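Local coordinates for protein telomeric DNA-binding factor trf1 (Schizosaccharomyces pombe, PDB 6K5S) that probably binds telomeric DNA, and here has its all-helical domain paired with a second copy to form a dimer, at residues Ile66-Ile71 with Ser80-Ala85; Ile10-Asn15 with Arg54-Ile59; Asn108-Phe113 with His161-Arg166. All blocks are in the same frame, centred on the assembly; numbering follows the deposited sequence.

How the interactions relate
Interactions 1 and 2 are direct neighbours, their centres about 11 Å apart. They meet on helix 10-24, where L13 of interaction 2 touches A85 of interaction 1: L13 CD1 lies 3.9 Å from A85 CB, and T81 CG2 packs against the backbone N of G14 at 3.5 Å. Helices 10-24, 41-60 and 76-94 thus pack together around L13. Interaction 3 lies further along the chain, about 15 Å from interaction 1 between centres. The tie between them is a probable hydrogen bond from Y67 to the side chain of N108, modelled unusually short. Interactions 2 and 3 do not touch, with about 10 Å between nearest atoms. Of the three, interaction 2 is the one that reaches the second subunit.

Interaction 1 (Ile66-Ile71 with Ser80-Ala85); sequences IYSSAI and STTRRA
I66 reaches across to helix 76-94 with two separate branches, one for T82 and one for A85. Its gamma methyl, CG2, lies anti to the backbone N and rests on the methyl of T82, with 3.8 Å between I66 CG2 and T82 CG2; the two side chains cross at a slant. The other branch is stretched out, CD1 being anti to CA (chi2 177°), and this extension carries I66 CD1 to within 3.9 Å of A85 CB. Since T82 and A85 are three residues apart, the isoleucine spans about one turn of the helix surface.

S68 completes the contact two residues further along. S68 CB comes to 3.5 Å from T82 OG1, while S68 OG stays 3.9 Å from the same oxygen, and no hydrogen bond forms between the two hydroxyls. T82 OG1 is instead occupied within its own helix, where it bonds to the carbonyl of R79. The torsion that places it there (chi1 57°) sets OG1 between the backbone N and the carbonyl carbon, and leaves the methyl on the side facing I66.

This is a connecting loop folded back onto the helix it leads into: residues 66-71 belong to the link between helices 41-60 and 76-94 of the helical TRF domain. A polar bond adds to the apolar grip: N86, one residue beyond A85, donates from ND2 to the carbonyl O of I66. Past S68 the loop curls into a short turn, with I71 N bonded to Y67 O at 3.3 Å. I66 also packs on Y60 and T61, and the methyl of A85 also touches S17 of helix 10-24.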
ATOM      1  N   ILE A  66      11.491  -4.781  11.172  1.00 10.69           N
ATOM      2  CA  ILE A  66      10.640  -5.959  11.015  1.00  9.97           C
ATOM      3  C   ILE A  66      11.473  -7.205  11.235  1.00 17.09           C
ATOM      4  O   ILE A  66      12.496  -7.410  10.558  1.00 14.95           O
ATOM      5  CB  ILE A  66       9.997  -5.999   9.626  1.00 11.56           C
ATOM      6  CG1 ILE A  66       9.254  -4.702   9.363  1.00  8.34           C
ATOM      7  CG2 ILE A  66       9.046  -7.226   9.491  1.00 10.98           C
ATOM      8  CD1 ILE A  66       8.670  -4.658   7.993  1.00  8.89           C
ATOM      9  N   TYR A  67      11.015  -8.060  12.145  1.00 13.65           N
ATOM     10  CA  TYR A  67      11.739  -9.270  12.513  1.00 17.27           C
ATOM     11  C   TYR A  67      10.910 -10.445  12.006  1.00 18.38           C
ATOM     12  O   TYR A  67       9.898 -10.804  12.614  1.00 19.55           O
ATOM     13  CB  TYR A  67      11.972  -9.294  14.014  1.00 16.48           C
ATOM     14  CG  TYR A  67      12.668  -8.042  14.517  1.00 18.75           C
ATOM     15  CD1 TYR A  67      13.982  -7.776  14.175  1.00 17.82           C
ATOM     16  CD2 TYR A  67      12.002  -7.123  15.323  1.00 18.94           C
ATOM     17  CE1 TYR A  67      14.624  -6.628  14.623  1.00 15.54           C
ATOM     18  CE2 TYR A  67      12.634  -5.971  15.784  1.00 18.68           C
ATOM     19  CZ  TYR A  67      13.948  -5.731  15.436  1.00 19.23           C
ATOM     20  OH  TYR A  67      14.587  -4.587  15.901  1.00 20.50           O
ATOM     21  N   SER A  68      11.311 -11.005  10.861  1.00 20.56           N
ATOM     22  CA  SER A  68      10.422 -11.924  10.153  1.00 21.92           C
ATOM     23  C   SER A  68      10.117 -13.145  11.006  1.00 22.29           C
ATOM     24  O   SER A  68       8.973 -13.605  11.053  1.00 24.82           O
ATOM     25  CB  SER A  68      11.015 -12.326   8.791  1.00 19.44           C
ATOM     26  OG  SER A  68      12.347 -12.830   8.875  1.00 24.16           O
ATOM     27  N   SER A  69      11.122 -13.662  11.714  1.00 21.47           N
ATOM     28  CA  SER A  69      10.887 -14.810  12.580  1.00 27.35           C
ATOM     29  C   SER A  69       9.874 -14.479  13.675  1.00 26.17           C
ATOM     30  O   SER A  69       8.991 -15.296  13.981  1.00 25.10           O
ATOM     31  CB  SER A  69      12.213 -15.285  13.179  1.00 28.92           C
ATOM     32  OG  SER A  69      12.816 -14.253  13.941  1.00 33.56           O
ATOM     33  N   ALA A  70       9.948 -13.265  14.237  1.00 18.18           N
ATOM     34  CA  ALA A  70       9.075 -12.901  15.351  1.00 19.96           C
ATOM     35  C   ALA A  70       7.617 -12.811  14.937  1.00 23.47           C
ATOM     36  O   ALA A  70       6.730 -12.976  15.780  1.00 24.84           O
ATOM     37  CB  ALA A  70       9.499 -11.566  15.969  1.00 17.75           C
ATOM     38  N   ILE A  71       7.342 -12.528  13.664  1.00 17.68           N
ATOM     39  CA  ILE A  71       5.977 -12.412  13.172  1.00 21.68           C
ATOM     40  C   ILE A  71       5.592 -13.577  12.257  1.00 22.94           C
ATOM     41  O   ILE A  71       4.586 -13.491  11.542  1.00 24.00           O
ATOM     42  CB  ILE A  71       5.756 -11.067  12.464  1.00 21.52           C
ATOM     43  CG1 ILE A  71       6.822 -10.865  11.381  1.00 21.90           C
ATOM     44  CG2 ILE A  71       5.843  -9.915  13.443  1.00 22.37           C
ATOM     45  CD1 ILE A  71       6.577  -9.621  10.548  1.00 18.74           C
ATOM     46  N   SER A  80      12.570 -12.407   1.951  1.00 16.79           N
ATOM     47  CA  SER A  80      13.270 -11.486   1.057  1.00 16.54           C
ATOM     48  C   SER A  80      12.622 -10.107   1.083  1.00 13.48           C
ATOM     49  O   SER A  80      13.312  -9.075   1.034  1.00 12.48           O
ATOM     50  CB  SER A  80      13.277 -12.053  -0.358  1.00 17.47           C
ATOM     51  OG  SER A  80      13.759 -11.108  -1.286  1.00 20.65           O
ATOM     52  N   THR A  81      11.293 -10.071   1.181  1.00 12.82           N
ATOM     53  CA  THR A  81      10.577  -8.799   1.244  1.00 13.64           C
ATOM     54  C   THR A  81      10.820  -8.083   2.564  1.00 10.59           C
ATOM     55  O   THR A  81      10.964  -6.859   2.587  1.00  8.36           O
ATOM     56  CB  THR A  81       9.076  -9.016   1.042  1.00 11.09           C
ATOM     57  OG1 THR A  81       8.862  -9.555  -0.258  1.00 11.83           O
ATOM     58  CG2 THR A  81       8.327  -7.725   1.140  1.00  9.23           C
ATOM     59  N   THR A  82      10.835  -8.809   3.688  1.00 11.79           N
ATOM     60  CA  THR A  82      11.083  -8.085   4.928  1.00 11.01           C
ATOM     61  C   THR A  82      12.516  -7.576   4.976  1.00 11.86           C
ATOM     62  O   THR A  82      12.772  -6.506   5.548  1.00  9.52           O
ATOM     63  CB  THR A  82      10.766  -8.933   6.168  1.00 15.27           C
ATOM     64  OG1 THR A  82      11.527 -10.141   6.153  1.00 13.50           O
ATOM     65  CG2 THR A  82       9.289  -9.244   6.225  1.00 12.64           C
ATOM     66  N   ARG A  83      13.450  -8.285   4.336  1.00 10.57           N
ATOM     67  CA  ARG A  83      14.831  -7.791   4.300  1.00 14.48           C
ATOM     68  C   ARG A  83      14.930  -6.484   3.523  1.00 12.54           C
ATOM     69  O   ARG A  83      15.602  -5.538   3.964  1.00  9.32           O
ATOM     70  CB  ARG A  83      15.769  -8.840   3.701  1.00 14.32           C
ATOM     71  CG  ARG A  83      16.085  -9.964   4.662  1.00 19.63           C
ATOM     72  CD  ARG A  83      17.174 -10.858   4.099  1.00 22.81           C
ATOM     73  NE  ARG A  83      16.864 -11.367   2.772  1.00 27.29           N
ATOM     74  CZ  ARG A  83      16.539 -12.633   2.523  1.00 24.58           C
ATOM     75  NH1 ARG A  83      16.476 -13.503   3.519  1.00 29.96           N
ATOM     76  NH2 ARG A  83      16.284 -13.024   1.282  1.00 26.59           N
ATOM     77  N   ARG A  84      14.268  -6.425   2.359  1.00 13.20           N
ATOM     78  CA  ARG A  84      14.157  -5.187   1.595  1.00 10.33           C
ATOM     79  C   ARG A  84      13.501  -4.091   2.415  1.00 10.93           C
ATOM     80  O   ARG A  84      13.951  -2.935   2.388  1.00  9.40           O
ATOM     81  CB  ARG A  84      13.357  -5.424   0.307  1.00 11.15           C
ATOM     82  CG  ARG A  84      14.020  -6.384  -0.694  1.00 21.01           C
ATOM     83  CD  ARG A  84      14.234  -5.738  -2.080  1.00 19.65           C
ATOM     84  NE  ARG A  84      14.891  -6.668  -3.007  1.00 23.96           N
ATOM     85  CZ  ARG A  84      14.340  -7.124  -4.125  1.00 23.11           C
ATOM     86  NH1 ARG A  84      13.119  -6.729  -4.474  1.00 23.30           N
ATOM     87  NH2 ARG A  84      15.009  -7.975  -4.899  1.00 25.19           N
ATOM     88  N   ALA A  85      12.419  -4.427   3.133  1.00  8.23           N
ATOM     89  CA  ALA A  85      11.727  -3.417   3.914  1.00  8.69           C
ATOM     90  C   ALA A  85      12.656  -2.818   4.954  1.00  8.62           C
ATOM     91  O   ALA A  85      12.693  -1.598   5.137  1.00  6.37           O
ATOM     92  CB  ALA A  85      10.469  -4.014   4.560  1.00  6.47           C
TER

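Interaction 2 (Ile10-Asn15 with Arg54-Ile59); sequences IPTLGN and RMVKDI
V56 takes up T12 and L13 with its two methyls, one for each residue. Coming along 54-59 in order, M55 precedes it and packs against M55 of the second subunit, as I59 at the far end does on M52 of that subunit. At V56 itself, chi1 of 71° sends CG2 anti to the backbone N and tucks CG1 between the N and the carbonyl carbon, which splits the isopropyl group over the neighbouring helix. V56 CG2 lies 4.2 Å from T12 CG2, the two side chains sliding past one another in opposite directions. V56 CG1 lies 4.1 Å from L13 CD1, and here they cross nearly at right angles. The methyl of T12 thus joins the apolar contact, while its OG1 probably hydrogen-bonds the side-chain amide of N15 of the second subunit. K57, next in line, carries its amino group away to bond the carbonyl of E63. Buried helix-helix packing of this kind, with both helices also touching a partner copy, is consistent with the helical dimer interface of TRF-homology domains.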
ATOM      1  N   ILE A  10       2.321  -8.710   1.634  1.00 11.06           N
ATOM      2  CA  ILE A  10       3.726  -8.765   1.252  1.00 11.95           C
ATOM      3  C   ILE A  10       3.971  -8.048  -0.077  1.00 11.01           C
ATOM      4  O   ILE A  10       4.913  -7.260  -0.142  1.00 10.02           O
ATOM      5  CB  ILE A  10       4.223 -10.223   1.270  1.00 10.28           C
ATOM      6  CG1 ILE A  10       4.515 -10.673   2.717  1.00 10.54           C
ATOM      7  CG2 ILE A  10       5.413 -10.394   0.337  1.00 11.36           C
ATOM      8  CD1 ILE A  10       5.753 -10.059   3.371  1.00 10.34           C
ATOM      9  N   PRO A  11       3.143  -8.205  -1.119  1.00 10.72           N
ATOM     10  CA  PRO A  11       3.401  -7.421  -2.354  1.00 10.67           C
ATOM     11  C   PRO A  11       3.415  -5.908  -2.145  1.00 10.05           C
ATOM     12  O   PRO A  11       4.233  -5.215  -2.763  1.00  9.03           O
ATOM     13  CB  PRO A  11       2.267  -7.873  -3.279  1.00 13.19           C
ATOM     14  CG  PRO A  11       2.006  -9.296  -2.855  1.00 15.17           C
ATOM     15  CD  PRO A  11       2.120  -9.246  -1.344  1.00 13.87           C
ATOM     16  N   THR A  12       2.556  -5.375  -1.283  1.00  7.82           N
ATOM     17  CA  THR A  12       2.561  -3.938  -1.000  1.00 10.03           C
ATOM     18  C   THR A  12       3.818  -3.535  -0.230  1.00  8.38           C
ATOM     19  O   THR A  12       4.502  -2.564  -0.587  1.00  7.72           O
ATOM     20  CB  THR A  12       1.307  -3.554  -0.193  1.00  9.36           C
ATOM     21  OG1 THR A  12       0.126  -3.672  -1.006  1.00 11.15           O
ATOM     22  CG2 THR A  12       1.425  -2.124   0.333  1.00  8.40           C
ATOM     23  N   LEU A  13       4.126  -4.266   0.852  1.00  7.84           N
ATOM     24  CA  LEU A  13       5.362  -4.044   1.582  1.00  8.77           C
ATOM     25  C   LEU A  13       6.545  -4.009   0.627  1.00  9.19           C
ATOM     26  O   LEU A  13       7.362  -3.093   0.680  1.00  7.35           O
ATOM     27  CB  LEU A  13       5.565  -5.141   2.644  1.00  9.24           C
ATOM     28  CG  LEU A  13       6.787  -4.900   3.547  1.00  9.93           C
ATOM     29  CD1 LEU A  13       6.634  -3.596   4.325  1.00  7.53           C
ATOM     30  CD2 LEU A  13       6.976  -6.062   4.536  1.00 10.32           C
ATOM     31  N   GLY A  14       6.625  -4.992  -0.275  1.00  7.94           N
ATOM     32  CA  GLY A  14       7.732  -5.038  -1.217  1.00  8.38           C
ATOM     33  C   GLY A  14       7.736  -3.881  -2.201  1.00  8.57           C
ATOM     34  O   GLY A  14       8.788  -3.289  -2.474  1.00  8.59           O
ATOM     35  N   ASN A  15       6.566  -3.542  -2.756  1.00  7.83           N
ATOM     36  CA  ASN A  15       6.506  -2.476  -3.753  1.00  7.59           C
ATOM     37  C   ASN A  15       6.894  -1.126  -3.140  1.00  7.64           C
ATOM     38  O   ASN A  15       7.717  -0.381  -3.690  1.00  5.75           O
ATOM     39  CB  ASN A  15       5.097  -2.435  -4.333  1.00  6.65           C
ATOM     40  CG  ASN A  15       4.924  -1.393  -5.413  1.00  7.36           C
ATOM     41  OD1 ASN A  15       5.742  -1.254  -6.334  1.00  9.36           O
ATOM     42  ND2 ASN A  15       3.811  -0.700  -5.352  1.00  6.72           N
ATOM     43  N   ARG A  54       4.405   4.010   6.042  1.00 11.18           N
ATOM     44  CA  ARG A  54       4.183   4.053   7.481  1.00 12.98           C
ATOM     45  C   ARG A  54       2.991   3.191   7.904  1.00 12.72           C
ATOM     46  O   ARG A  54       3.061   2.477   8.912  1.00 14.92           O
ATOM     47  CB  ARG A  54       3.993   5.503   7.930  1.00 16.80           C
ATOM     48  CG  ARG A  54       5.273   6.259   8.173  1.00 17.68           C
ATOM     49  CD  ARG A  54       5.008   7.759   8.530  1.00 18.99           C
ATOM     50  NE  ARG A  54       6.095   8.578   8.010  1.00 21.55           N
ATOM     51  CZ  ARG A  54       6.002   9.501   7.048  1.00 19.65           C
ATOM     52  NH1 ARG A  54       4.835   9.809   6.485  1.00 21.55           N
ATOM     53  NH2 ARG A  54       7.099  10.142   6.666  1.00 20.99           N
ATOM     54  N   MET A  55       1.895   3.231   7.144  1.00 12.17           N
ATOM     55  CA  MET A  55       0.730   2.414   7.485  1.00 18.55           C
ATOM     56  C   MET A  55       1.035   0.929   7.348  1.00 17.12           C
ATOM     57  O   MET A  55       0.666   0.137   8.221  1.00 14.93           O
ATOM     58  CB  MET A  55      -0.477   2.770   6.603  1.00 15.25           C
ATOM     59  CG  MET A  55      -1.058   4.177   6.779  1.00 26.38           C
ATOM     60  SD  MET A  55      -2.652   4.215   5.920  1.00 33.83           S
ATOM     61  CE  MET A  55      -3.337   2.745   6.701  1.00 26.25           C
ATOM     62  N   VAL A  56       1.691   0.524   6.251  1.00 14.37           N
ATOM     63  CA  VAL A  56       1.953  -0.903   6.062  1.00 11.94           C
ATOM     64  C   VAL A  56       2.986  -1.387   7.076  1.00 14.10           C
ATOM     65  O   VAL A  56       2.858  -2.487   7.618  1.00 12.78           O
ATOM     66  CB  VAL A  56       2.373  -1.211   4.611  1.00 12.88           C
ATOM     67  CG1 VAL A  56       3.725  -0.695   4.302  1.00 14.34           C
ATOM     68  CG2 VAL A  56       2.361  -2.732   4.349  1.00 14.39           C
ATOM     69  N   LYS A  57       4.002  -0.566   7.372  1.00  9.67           N
ATOM     70  CA  LYS A  57       5.033  -0.961   8.333  1.00 13.21           C
ATOM     71  C   LYS A  57       4.415  -1.278   9.690  1.00 13.22           C
ATOM     72  O   LYS A  57       4.834  -2.222  10.369  1.00 14.13           O
ATOM     73  CB  LYS A  57       6.076   0.156   8.477  1.00 12.29           C
ATOM     74  CG  LYS A  57       7.226  -0.103   9.471  1.00 13.39           C
ATOM     75  CD  LYS A  57       8.039   1.186   9.718  1.00 14.88           C
ATOM     76  CE  LYS A  57       9.106   1.035  10.784  1.00 17.54           C
ATOM     77  NZ  LYS A  57       8.527   0.928  12.154  1.00 13.22           N
ATOM     78  N   ASP A  58       3.417  -0.491  10.098  1.00 13.76           N
ATOM     79  CA  ASP A  58       2.775  -0.710  11.393  1.00 15.43           C
ATOM     80  C   ASP A  58       2.047  -2.047  11.448  1.00 15.16           C
ATOM     81  O   ASP A  58       1.892  -2.622  12.532  1.00 16.23           O
ATOM     82  CB  ASP A  58       1.822   0.438  11.690  1.00 16.64           C
ATOM     83  CG  ASP A  58       2.544   1.672  12.164  1.00 21.39           C
ATOM     84  OD1 ASP A  58       3.751   1.569  12.506  1.00 21.00           O
ATOM     85  OD2 ASP A  58       1.898   2.741  12.204  1.00 27.69           O
ATOM     86  N   ILE A  59       1.618  -2.565  10.296  1.00 12.28           N
ATOM     87  CA  ILE A  59       1.044  -3.907  10.243  1.00 14.99           C
ATOM     88  C   ILE A  59       2.092  -4.962  10.568  1.00 15.18           C
ATOM     89  O   ILE A  59       1.777  -5.997  11.171  1.00 15.19           O
ATOM     90  CB  ILE A  59       0.396  -4.140   8.864  1.00 13.26           C
ATOM     91  CG1 ILE A  59      -0.926  -3.388   8.802  1.00 14.77           C
ATOM     92  CG2 ILE A  59       0.179  -5.627   8.589  1.00 16.83           C
ATOM     93  CD1 ILE A  59      -1.232  -2.782   7.484  1.00 18.10           C
TER

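Interaction 3 (Asn108-Phe113 with His161-Arg166); sequences NFLEVF and HRFLIR
L110 points a single methyl at the neighbouring helix, where CD1 meets both F163 and R166. L110 CD1 is 3.9 Å from F163 CE1 and the same 3.9 Å from R166 CD, and the leucine lies at about a right angle to each of the two side chains. With CD1 anti to CA (chi2 175°), the leucine is fully extended toward them. F163 and R166 sit one turn apart on their helix, so the methyl is received by a ring carbon of one and the aliphatic part of the other. The ring of F163 also packs on I182, I183 and E179 of helix 177-195.

The contact joins the last turn of helix 102-113 to the short helix 159-166 of this all-helical TRF domain. Helix 102-113 is kinked here, the N atoms of L110 and E111 lacking bonds to the preceding turn. L110 also touches Y128 of helix 122-141.

R166 bends at chi3 (-105°), which swings its polar end round past the leucine toward the end of helix 102-113. There its NH2 bonds the carbonyls of A114 and S118, bonds that, with the one at NE, hold the guanidinium in place; a positive charge in that place would probably suit the negative end of the helix dipole. A water bridges the two helices on the same arginine, accepting from R166 NE at 2.8 Å and donating weakly to L110 O at 3.2 Å.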
ATOM      1  N   ASN A 108      20.390  -2.493  15.478  1.00  9.07           N
ATOM      2  CA  ASN A 108      19.823  -3.298  14.407  1.00 11.16           C
ATOM      3  C   ASN A 108      20.680  -3.338  13.147  1.00 12.93           C
ATOM      4  O   ASN A 108      20.264  -3.969  12.175  1.00  9.88           O
ATOM      5  CB  ASN A 108      18.429  -2.771  14.049  1.00 10.76           C
ATOM      6  CG  ASN A 108      17.404  -3.027  15.161  1.00 15.23           C
ATOM      7  OD1 ASN A 108      16.809  -4.104  15.230  1.00 14.11           O
ATOM      8  ND2 ASN A 108      17.179  -2.022  16.010  1.00 12.05           N
ATOM      9  N   PHE A 109      21.852  -2.681  13.141  1.00  9.80           N
ATOM     10  CA  PHE A 109      22.614  -2.535  11.897  1.00 11.61           C
ATOM     11  C   PHE A 109      22.939  -3.890  11.270  1.00 12.96           C
ATOM     12  O   PHE A 109      22.727  -4.098  10.076  1.00 10.00           O
ATOM     13  CB  PHE A 109      23.899  -1.747  12.143  1.00  8.75           C
ATOM     14  CG  PHE A 109      24.743  -1.576  10.902  1.00 10.72           C
ATOM     15  CD1 PHE A 109      24.525  -0.515  10.042  1.00 13.79           C
ATOM     16  CD2 PHE A 109      25.721  -2.499  10.585  1.00 10.91           C
ATOM     17  CE1 PHE A 109      25.295  -0.372   8.885  1.00 15.80           C
ATOM     18  CE2 PHE A 109      26.496  -2.348   9.453  1.00 12.93           C
ATOM     19  CZ  PHE A 109      26.275  -1.295   8.600  1.00 14.68           C
ATOM     20  N   LEU A 110      23.474  -4.822  12.058  1.00 11.81           N
ATOM     21  CA  LEU A 110      23.853  -6.107  11.482  1.00 13.68           C
ATOM     22  C   LEU A 110      22.640  -6.907  11.014  1.00 12.54           C
ATOM     23  O   LEU A 110      22.727  -7.637  10.025  1.00 14.18           O
ATOM     24  CB  LEU A 110      24.676  -6.908  12.491  1.00 14.06           C
ATOM     25  CG  LEU A 110      26.060  -6.306  12.784  1.00 16.20           C
ATOM     26  CD1 LEU A 110      26.771  -7.085  13.883  1.00 17.94           C
ATOM     27  CD2 LEU A 110      26.920  -6.216  11.527  1.00 19.56           C
ATOM     28  N   GLU A 111      21.504  -6.794  11.701  1.00 13.25           N
ATOM     29  CA  GLU A 111      20.314  -7.503  11.251  1.00 16.41           C
ATOM     30  C   GLU A 111      19.793  -6.928   9.935  1.00 14.55           C
ATOM     31  O   GLU A 111      19.248  -7.659   9.104  1.00 15.32           O
ATOM     32  CB  GLU A 111      19.239  -7.448  12.335  1.00 19.10           C
ATOM     33  CG  GLU A 111      17.942  -8.115  11.935  1.00 24.81           C
ATOM     34  CD  GLU A 111      18.079  -9.620  11.847  1.00 30.04           C
ATOM     35  OE1 GLU A 111      18.720 -10.223  12.737  1.00 35.09           O
ATOM     36  OE2 GLU A 111      17.559 -10.199  10.875  1.00 33.02           O
ATOM     37  N   VAL A 112      20.003  -5.639   9.712  1.00 10.00           N
ATOM     38  CA  VAL A 112      19.526  -4.980   8.501  1.00 12.46           C
ATOM     39  C   VAL A 112      20.459  -5.259   7.325  1.00 14.08           C
ATOM     40  O   VAL A 112      20.009  -5.537   6.212  1.00 11.58           O
ATOM     41  CB  VAL A 112      19.381  -3.467   8.783  1.00 12.59           C
ATOM     42  CG1 VAL A 112      19.113  -2.688   7.498  1.00 14.68           C
ATOM     43  CG2 VAL A 112      18.272  -3.232   9.795  1.00 12.00           C
ATOM     44  N   PHE A 113      21.778  -5.220   7.550  1.00 12.75           N
ATOM     45  CA  PHE A 113      22.726  -5.317   6.447  1.00 12.60           C
ATOM     46  C   PHE A 113      23.361  -6.690   6.307  1.00 15.67           C
ATOM     47  O   PHE A 113      23.857  -7.006   5.223  1.00 15.22           O
ATOM     48  CB  PHE A 113      23.835  -4.264   6.607  1.00 16.76           C
ATOM     49  CG  PHE A 113      23.361  -2.859   6.381  1.00 17.01           C
ATOM     50  CD1 PHE A 113      22.794  -2.142   7.412  1.00 14.27           C
ATOM     51  CD2 PHE A 113      23.470  -2.264   5.130  1.00 18.79           C
ATOM     52  CE1 PHE A 113      22.349  -0.840   7.212  1.00 16.95           C
ATOM     53  CE2 PHE A 113      23.028  -0.967   4.914  1.00 21.07           C
ATOM     54  CZ  PHE A 113      22.456  -0.253   5.956  1.00 19.35           C
ATOM     55  N   HIS A 161      32.308 -11.464  21.076  1.00 27.91           N
ATOM     56  CA  HIS A 161      31.241 -12.370  21.482  1.00 28.62           C
ATOM     57  C   HIS A 161      29.954 -12.076  20.730  1.00 30.97           C
ATOM     58  O   HIS A 161      29.185 -12.996  20.427  1.00 27.90           O
ATOM     59  CB  HIS A 161      30.997 -12.279  22.984  1.00 31.68           C
ATOM     60  CG  HIS A 161      29.967 -13.246  23.478  1.00 37.14           C
ATOM     61  ND1 HIS A 161      28.952 -12.883  24.335  1.00 37.81           N
ATOM     62  CD2 HIS A 161      29.789 -14.563  23.218  1.00 38.29           C
ATOM     63  CE1 HIS A 161      28.194 -13.936  24.587  1.00 40.88           C
ATOM     64  NE2 HIS A 161      28.681 -14.968  23.921  1.00 44.77           N
ATOM     65  N   ARG A 162      29.705 -10.805  20.406  1.00 25.65           N
ATOM     66  CA  ARG A 162      28.523 -10.481  19.620  1.00 28.44           C
ATOM     67  C   ARG A 162      28.606 -11.086  18.224  1.00 26.55           C
ATOM     68  O   ARG A 162      27.608 -11.609  17.713  1.00 25.55           O
ATOM     69  CB  ARG A 162      28.333  -8.967  19.553  1.00 27.90           C
ATOM     70  CG  ARG A 162      27.587  -8.409  20.736  1.00 31.49           C
ATOM     71  CD  ARG A 162      26.997  -7.054  20.410  1.00 35.10           C
ATOM     72  NE  ARG A 162      27.337  -6.063  21.425  1.00 38.56           N
ATOM     73  CZ  ARG A 162      26.464  -5.571  22.294  1.00 35.56           C
ATOM     74  NH1 ARG A 162      25.205  -5.993  22.259  1.00 38.66           N
ATOM     75  NH2 ARG A 162      26.846  -4.666  23.190  1.00 32.78           N
ATOM     76  N   PHE A 163      29.787 -11.033  17.592  1.00 24.85           N
ATOM     77  CA  PHE A 163      29.928 -11.618  16.257  1.00 24.62           C
ATOM     78  C   PHE A 163      29.702 -13.125  16.287  1.00 26.58           C
ATOM     79  O   PHE A 163      29.082 -13.686  15.377  1.00 24.87           O
ATOM     80  CB  PHE A 163      31.309 -11.330  15.672  1.00 24.39           C
ATOM     81  CG  PHE A 163      31.468  -9.952  15.112  1.00 22.94           C
ATOM     82  CD1 PHE A 163      30.444  -9.350  14.402  1.00 26.07           C
ATOM     83  CD2 PHE A 163      32.649  -9.256  15.297  1.00 23.47           C
ATOM     84  CE1 PHE A 163      30.589  -8.081  13.886  1.00 23.17           C
ATOM     85  CE2 PHE A 163      32.813  -7.986  14.775  1.00 25.70           C
ATOM     86  CZ  PHE A 163      31.780  -7.392  14.069  1.00 25.20           C
ATOM     87  N   LEU A 164      30.232 -13.803  17.307  1.00 26.32           N
ATOM     88  CA  LEU A 164      30.050 -15.249  17.406  1.00 27.87           C
ATOM     89  C   LEU A 164      28.584 -15.587  17.644  1.00 27.31           C
ATOM     90  O   LEU A 164      28.007 -16.437  16.951  1.00 29.33           O
ATOM     91  CB  LEU A 164      30.940 -15.816  18.523  1.00 25.24           C
ATOM     92  CG  LEU A 164      32.447 -15.761  18.229  1.00 28.86           C
ATOM     93  CD1 LEU A 164      33.327 -16.100  19.435  1.00 25.86           C
ATOM     94  CD2 LEU A 164      32.799 -16.679  17.082  1.00 27.87           C
ATOM     95  N   ILE A 165      27.961 -14.903  18.599  1.00 25.25           N
ATOM     96  CA  ILE A 165      26.549 -15.117  18.901  1.00 29.30           C
ATOM     97  C   ILE A 165      25.691 -14.962  17.651  1.00 28.47           C
ATOM     98  O   ILE A 165      24.797 -15.779  17.391  1.00 28.32           O
ATOM     99  CB  ILE A 165      26.102 -14.158  20.024  1.00 29.51           C
ATOM    100  CG1 ILE A 165      26.692 -14.607  21.364  1.00 31.85           C
ATOM    101  CG2 ILE A 165      24.591 -14.071  20.108  1.00 31.27           C
ATOM    102  CD1 ILE A 165      26.806 -16.101  21.492  1.00 34.98           C
ATOM    103  N   ARG A 166      25.947 -13.926  16.850  1.00 27.48           N
ATOM    104  CA  ARG A 166      25.008 -13.640  15.772  1.00 25.20           C
ATOM    105  C   ARG A 166      25.041 -14.688  14.670  1.00 26.58           C
ATOM    106  O   ARG A 166      24.117 -14.725  13.857  1.00 27.59           O
ATOM    107  CB  ARG A 166      25.260 -12.260  15.168  1.00 24.92           C
ATOM    108  CG  ARG A 166      26.278 -12.271  14.057  1.00 26.19           C
ATOM    109  CD  ARG A 166      26.380 -10.954  13.313  1.00 22.35           C
ATOM    110  NE  ARG A 166      25.747 -10.991  11.995  1.00 19.99           N
ATOM    111  CZ  ARG A 166      26.201 -11.692  10.958  1.00 19.74           C
ATOM    112  NH1 ARG A 166      27.299 -12.432  11.069  1.00 21.58           N
ATOM    113  NH2 ARG A 166      25.564 -11.647   9.803  1.00 18.66           N
TER
HETATM  114  O   HOH W   1      23.024 -10.260  11.803  1.00 16.15           O